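Local atomic coordinates of uncharacterized protein TP-0789 domain-containing protein (Desulfovibrio piger ATCC 29098, PDB entry 4Z48), a protein that is of unknown function but belongs to the LolA-like family, and so may bind lipid or lipoprotein acyl chains as its relatives in lipoprotein sorting do. Residues A[36-41]-A[217-222]; A[192-197]-A[209-214]. One frame throughout, in Å; residues are numbered along the deposited sequence.

Contact 1: A[36-41]-A[217-222]; sequences INRGGK and EGSFTV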
loop_
_atom_site.group_PDB
_atom_site.type_symbol
_atom_site.label_atom_id
_atom_site.label_comp_id
_atom_site.label_asym_id
_atom_site.label_seq_id
_atom_site.Cartn_x
_atom_site.Cartn_y
_atom_site.Cartn_z
ATOM N N ILE A 36 -13.735 -9.104 1.913
ATOM C CA ILE A 36 -14.395 -7.854 2.265
ATOM C C ILE A 36 -15.711 -8.152 2.968
ATOM O O ILE A 36 -16.613 -8.775 2.363
ATOM C CB ILE A 36 -14.628 -7.011 0.972
ATOM C CG1 ILE A 36 -13.344 -6.915 0.111
ATOM C CG2 ILE A 36 -15.132 -5.611 1.354
ATOM C CD1 ILE A 36 -13.566 -6.566 -1.355
ATOM N N ASN A 37 -15.857 -7.662 4.215
ATOM C CA ASN A 37 -17.074 -7.904 4.997
ATOM C C ASN A 37 -17.866 -6.630 5.214
ATOM O O ASN A 37 -17.378 -5.694 5.819
ATOM C CB ASN A 37 -16.736 -8.558 6.339
ATOM C CG ASN A 37 -17.919 -9.145 7.093
ATOM O OD1 ASN A 37 -18.882 -8.451 7.466
ATOM N ND2 ASN A 37 -17.823 -10.430 7.411
ATOM N N ARG A 38 -19.111 -6.634 4.784
ATOM C CA ARG A 38 -19.996 -5.480 4.925
ATOM C C ARG A 38 -21.391 -5.960 5.352
ATOM O O ARG A 38 -22.127 -6.479 4.525
ATOM C CB ARG A 38 -20.041 -4.700 3.588
ATOM C CG ARG A 38 -20.915 -3.444 3.612
ATOM C CD ARG A 38 -21.025 -2.786 2.230
ATOM N NE ARG A 38 -19.768 -2.185 1.765
ATOM C CZ ARG A 38 -19.190 -1.119 2.319
ATOM N NH1 ARG A 38 -19.742 -0.524 3.371
ATOM N NH2 ARG A 38 -18.046 -0.654 1.839
ATOM N N GLY A 39 -21.710 -5.811 6.637
ATOM C CA GLY A 39 -22.992 -6.225 7.212
ATOM C C GLY A 39 -23.282 -7.715 7.135
ATOM O O GLY A 39 -24.433 -8.112 6.949
ATOM N N GLY A 40 -22.236 -8.538 7.253
ATOM C CA GLY A 40 -22.355 -9.993 7.135
ATOM C C GLY A 40 -22.210 -10.501 5.712
ATOM O O GLY A 40 -21.961 -11.693 5.498
ATOM N N LYS A 41 -22.377 -9.603 4.726
ATOM C CA LYS A 41 -22.200 -9.899 3.303
ATOM C C LYS A 41 -20.702 -9.900 3.045
ATOM O O LYS A 41 -19.981 -9.037 3.561
ATOM C CB LYS A 41 -22.932 -8.883 2.399
ATOM C CG LYS A 41 -24.460 -8.938 2.435
ATOM C CD LYS A 41 -25.058 -7.986 1.375
ATOM C CE LYS A 41 -26.552 -7.770 1.505
ATOM N NZ LYS A 41 -27.348 -8.831 0.829
ATOM N N GLU A 217 -17.983 3.162 7.324
ATOM C CA GLU A 217 -18.686 2.370 6.303
ATOM C C GLU A 217 -19.269 1.076 6.856
ATOM O O GLU A 217 -20.040 0.421 6.157
ATOM C CB GLU A 217 -17.761 2.043 5.115
ATOM C CG GLU A 217 -17.182 3.274 4.436
ATOM C CD GLU A 217 -18.196 4.276 3.915
ATOM O OE1 GLU A 217 -19.130 3.864 3.187
ATOM O OE2 GLU A 217 -18.052 5.478 4.234
ATOM N N GLY A 218 -18.881 0.701 8.078
ATOM C CA GLY A 218 -19.322 -0.544 8.702
ATOM C C GLY A 218 -18.747 -1.751 7.975
ATOM O O GLY A 218 -19.423 -2.768 7.805
ATOM N N SER A 219 -17.510 -1.621 7.485
ATOM C CA SER A 219 -16.891 -2.699 6.728
ATOM C C SER A 219 -15.446 -2.928 7.133
ATOM O O SER A 219 -14.767 -1.996 7.603
ATOM C CB SER A 219 -16.953 -2.409 5.233
ATOM O OG SER A 219 -16.471 -1.117 4.914
ATOM N N PHE A 220 -14.956 -4.149 6.885
ATOM C CA PHE A 220 -13.542 -4.457 7.097
ATOM C C PHE A 220 -13.056 -5.421 6.007
ATOM O O PHE A 220 -13.828 -6.257 5.520
ATOM C CB PHE A 220 -13.268 -5.011 8.500
ATOM C CG PHE A 220 -13.920 -6.336 8.810
ATOM C CD1 PHE A 220 -15.217 -6.391 9.306
ATOM C CD2 PHE A 220 -13.219 -7.527 8.656
ATOM C CE1 PHE A 220 -15.819 -7.618 9.614
ATOM C CE2 PHE A 220 -13.815 -8.757 8.964
ATOM C CZ PHE A 220 -15.112 -8.801 9.446
ATOM N N THR A 221 -11.784 -5.267 5.608
ATOM C CA THR A 221 -11.149 -6.105 4.594
ATOM C C THR A 221 -9.989 -6.867 5.220
ATOM O O THR A 221 -9.168 -6.263 5.910
ATOM C CB THR A 221 -10.723 -5.224 3.378
ATOM O OG1 THR A 221 -11.912 -4.648 2.793
ATOM C CG2 THR A 221 -9.977 -6.012 2.312
ATOM N N VAL A 222 -9.889 -8.177 4.954
ATOM C CA VAL A 222 -8.740 -8.953 5.445
ATOM C C VAL A 222 -7.977 -9.471 4.217
ATOM O O VAL A 222 -8.573 -10.104 3.368
ATOM C CB VAL A 222 -9.151 -10.082 6.422
ATOM C CG1 VAL A 222 -7.933 -10.888 6.886
ATOM C CG2 VAL A 222 -9.907 -9.519 7.625
#
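Residues 36-38 and 219-222, on the first and last strands of this LolA-like chain, run antiparallel, 165° between their directions, and are joined by the hydrogen-bonded pair Asn37-Phe220. Asn37 N reaches Phe220 O at 2.8 Å in a nearly straight bond, and Phe220 N returns to Asn37 O at 3.1 Å. On one face of the sheet the two side chains of this pair run side by side: Asn37 CB sits over one face of the Phe220 ring, 3.7 Å from the centroid, a CH-pi contact, and the amide plane is only 12° from that of the ring. A chi1 of 64° turns Phe220 CG between its own backbone N and carbonyl carbon, bringing the flat ring alongside Asn37; Arg211 adds a cation-pi contact. On the other face, Ile36 CG2 packs 3.7 Å from Thr221 OG1. Bonds to Asp118 satisfy the buried hydroxyls of Thr221 and Ser219, so small hydroxyl residues fit here. Gly39 and Gly40 form the middle of a type I' turn from Arg38 to Lys41; their positive phi comes easily to glycine, and at Gly40 a CB would press on the preceding carbonyl O. The Arg38 guanidinium turns one face to Ser219 CB, while Arg38 NH1 comes to 3.0 Å from Glu217 O.

Contact 2: A[192-197]-A[209-214]; sequences KLFFSR and QMRVER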
loop_
_atom_site.group_PDB
_atom_site.type_symbol
_atom_site.label_atom_id
_atom_site.label_comp_id
_atom_site.label_asym_id
_atom_site.label_seq_id
_atom_site.Cartn_x
_atom_site.Cartn_y
_atom_site.Cartn_z
ATOM N N LYS A 192 -8.646 2.243 9.917
ATOM C CA LYS A 192 -7.787 1.585 10.914
ATOM C C LYS A 192 -7.102 0.408 10.206
ATOM O O LYS A 192 -7.785 -0.433 9.635
ATOM C CB LYS A 192 -8.572 1.105 12.166
ATOM C CG LYS A 192 -9.181 2.201 13.025
ATOM C CD LYS A 192 -9.464 1.662 14.434
ATOM C CE LYS A 192 -10.917 1.782 14.860
ATOM N NZ LYS A 192 -11.113 1.509 16.322
ATOM N N LEU A 193 -5.768 0.393 10.198
ATOM C CA LEU A 193 -4.984 -0.663 9.560
ATOM C C LEU A 193 -4.269 -1.481 10.606
ATOM O O LEU A 193 -3.749 -0.925 11.576
ATOM C CB LEU A 193 -3.973 -0.096 8.569
ATOM C CG LEU A 193 -4.497 0.589 7.294
ATOM C CD1 LEU A 193 -5.112 1.957 7.604
ATOM C CD2 LEU A 193 -3.346 0.805 6.316
ATOM N N PHE A 194 -4.288 -2.808 10.416
ATOM C CA PHE A 194 -3.620 -3.781 11.267
ATOM C C PHE A 194 -2.752 -4.621 10.390
ATOM O O PHE A 194 -3.249 -5.299 9.494
ATOM C CB PHE A 194 -4.633 -4.653 12.035
ATOM C CG PHE A 194 -5.602 -3.882 12.900
ATOM C CD1 PHE A 194 -6.796 -3.392 12.371
ATOM C CD2 PHE A 194 -5.311 -3.616 14.236
ATOM C CE1 PHE A 194 -7.697 -2.692 13.169
ATOM C CE2 PHE A 194 -6.216 -2.910 15.035
ATOM C CZ PHE A 194 -7.402 -2.447 14.490
ATOM N N PHE A 195 -1.451 -4.563 10.618
ATOM C CA PHE A 195 -0.461 -5.326 9.881
ATOM C C PHE A 195 -0.239 -6.547 10.800
ATOM O O PHE A 195 0.659 -6.571 11.631
ATOM C CB PHE A 195 0.765 -4.407 9.610
ATOM C CG PHE A 195 0.461 -3.111 8.869
ATOM C CD1 PHE A 195 -0.010 -1.984 9.555
ATOM C CD2 PHE A 195 0.722 -2.989 7.508
ATOM C CE1 PHE A 195 -0.288 -0.777 8.879
ATOM C CE2 PHE A 195 0.468 -1.775 6.834
ATOM C CZ PHE A 195 -0.064 -0.686 7.521
ATOM N N SER A 196 -1.188 -7.489 10.736
ATOM C CA SER A 196 -1.378 -8.613 11.645
ATOM C C SER A 196 -0.384 -9.780 11.495
ATOM O O SER A 196 -0.409 -10.714 12.319
ATOM C CB SER A 196 -2.807 -9.135 11.540
ATOM O OG SER A 196 -3.186 -9.409 10.192
ATOM N N ARG A 197 0.465 -9.752 10.469
ATOM C CA ARG A 197 1.465 -10.798 10.258
ATOM C C ARG A 197 2.662 -10.265 9.481
ATOM O O ARG A 197 2.505 -9.610 8.456
ATOM C CB ARG A 197 0.884 -12.037 9.552
ATOM C CG ARG A 197 1.878 -13.229 9.528
ATOM C CD ARG A 197 1.305 -14.485 8.870
ATOM N NE ARG A 197 0.793 -14.240 7.508
ATOM C CZ ARG A 197 -0.127 -14.991 6.906
ATOM N NH1 ARG A 197 -0.734 -15.964 7.570
ATOM N NH2 ARG A 197 -0.499 -14.726 5.653
ATOM N N GLN A 209 -0.047 -10.152 6.056
ATOM C CA GLN A 209 -1.454 -10.213 6.399
ATOM C C GLN A 209 -1.862 -8.835 6.910
ATOM O O GLN A 209 -1.101 -8.179 7.618
ATOM C CB GLN A 209 -1.761 -11.328 7.396
ATOM C CG GLN A 209 -3.263 -11.513 7.635
ATOM C CD GLN A 209 -3.509 -12.423 8.809
ATOM O OE1 GLN A 209 -3.374 -12.023 9.975
ATOM N NE2 GLN A 209 -3.927 -13.651 8.536
HETATM N N MSE A 210 -3.036 -8.387 6.491
HETATM C CA MSE A 210 -3.558 -7.084 6.867
HETATM C C MSE A 210 -5.049 -7.101 7.111
HETATM O O MSE A 210 -5.790 -7.770 6.389
HETATM C CB MSE A 210 -3.294 -6.110 5.732
HETATM C CG MSE A 210 -1.950 -5.443 5.741
HETATM SE SE MSE A 210 -2.211 -4.001 4.481
HETATM C CE MSE A 210 -2.829 -2.681 5.729
ATOM N N ARG A 211 -5.498 -6.324 8.090
ATOM C CA ARG A 211 -6.924 -6.067 8.299
ATOM C C ARG A 211 -7.103 -4.541 8.128
ATOM O O ARG A 211 -6.352 -3.757 8.722
ATOM C CB ARG A 211 -7.417 -6.617 9.658
ATOM C CG ARG A 211 -8.892 -6.326 9.912
ATOM C CD ARG A 211 -9.232 -6.761 11.305
ATOM N NE ARG A 211 -10.580 -6.365 11.673
ATOM C CZ ARG A 211 -11.621 -7.185 11.759
ATOM N NH1 ARG A 211 -11.479 -8.482 11.500
ATOM N NH2 ARG A 211 -12.811 -6.719 12.107
ATOM N N VAL A 212 -8.020 -4.110 7.230
ATOM C CA VAL A 212 -8.264 -2.690 7.001
ATOM C C VAL A 212 -9.732 -2.433 7.299
ATOM O O VAL A 212 -10.595 -3.053 6.681
ATOM C CB VAL A 212 -7.877 -2.257 5.557
ATOM C CG1 VAL A 212 -8.108 -0.763 5.353
ATOM C CG2 VAL A 212 -6.427 -2.645 5.231
ATOM N N GLU A 213 -10.014 -1.549 8.251
ATOM C CA GLU A 213 -11.349 -1.235 8.715
ATOM C C GLU A 213 -11.739 0.193 8.370
ATOM O O GLU A 213 -10.938 1.113 8.486
ATOM C CB GLU A 213 -11.445 -1.414 10.251
ATOM C CG GLU A 213 -11.165 -2.803 10.811
ATOM C CD GLU A 213 -11.091 -2.878 12.333
ATOM O OE1 GLU A 213 -11.262 -1.832 13.001
ATOM O OE2 GLU A 213 -10.908 -3.995 12.865
ATOM N N ARG A 214 -12.958 0.361 7.894
ATOM C CA ARG A 214 -13.539 1.688 7.654
ATOM C C ARG A 214 -14.684 1.787 8.638
ATOM O O ARG A 214 -15.751 1.224 8.378
ATOM C CB ARG A 214 -13.962 1.901 6.182
ATOM C CG ARG A 214 -12.731 2.203 5.298
ATOM C CD ARG A 214 -13.124 2.658 3.922
ATOM N NE ARG A 214 -13.991 1.679 3.272
ATOM C CZ ARG A 214 -14.728 1.906 2.185
ATOM N NH1 ARG A 214 -14.762 3.116 1.632
ATOM N NH2 ARG A 214 -15.457 0.931 1.657
HETATM O O HOH W 1 -2.165 -13.561 11.835
#
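In the beta hairpin of strands 189-201 and 204-214, Lys192 faces Glu213 and Phe194 faces Arg211 as antiparallel hydrogen-bonded pairs. The four backbone bonds are regular, such as Phe194 N to Arg211 O at 2.8 Å. Met210, a selenomethionine with selenium in the place of sulfur, packs between Leu193 and Phe195: its chain bends at chi3 (90°), so that the terminal CE lies over the Phe195 ring, 4.0 Å from the centroid, and also 3.6 Å from Leu193 CD2. The selenium stands obliquely to the ring, a Met-aromatic contact. On the other face, Arg211 NE donates to Glu213 OE2 at 2.7 Å, in an in-strand salt bridge that uses the anti lone pair of that oxygen, and Phe194 CE1 packs 3.5 Å from Glu213 OE2, ring and carboxylate planes 54° apart. Farther along, Ser196 OG donates to a lone pair of Gln209 OE1 at 2.6 Å, and a water gives that oxygen a second hydrogen. Asp224 takes up Gln209 NE2, fixing the amide's rotation. Gln209 CB lies over one face of the Arg197 guanidinium, toward its rim, while Arg197 NE hydrogen-bonds Thr208 OG1. Between Phe194 and Arg197 the register slips by one residue, the mark of a beta bulge.

How the contacts relate
Contacts 1 and 2 lie about 13 Å apart, centre to centre, on the same side of the chain's centre. Across the fold the strands come in the order 27-38, 219-230, 204-214, 189-201, each antiparallel to the next, so the two contacts are separated by a single strand interface. That interface is joined by probable hydrogen bonds from Thr221 N to Val212 O (2.7 Å) and from Arg214 N to Ser219 O (3.0 Å), with a G1 bulge at Gly218 and Ser219 opposite Arg214. Contact 2, within one hairpin, is nested in the long loop that contact 1 closes. Asp118 hydrogen-bonds Ser219 and Thr221 of contact 1 and forms a salt bridge with Arg214 of contact 2, so one loop residue ties their strands together.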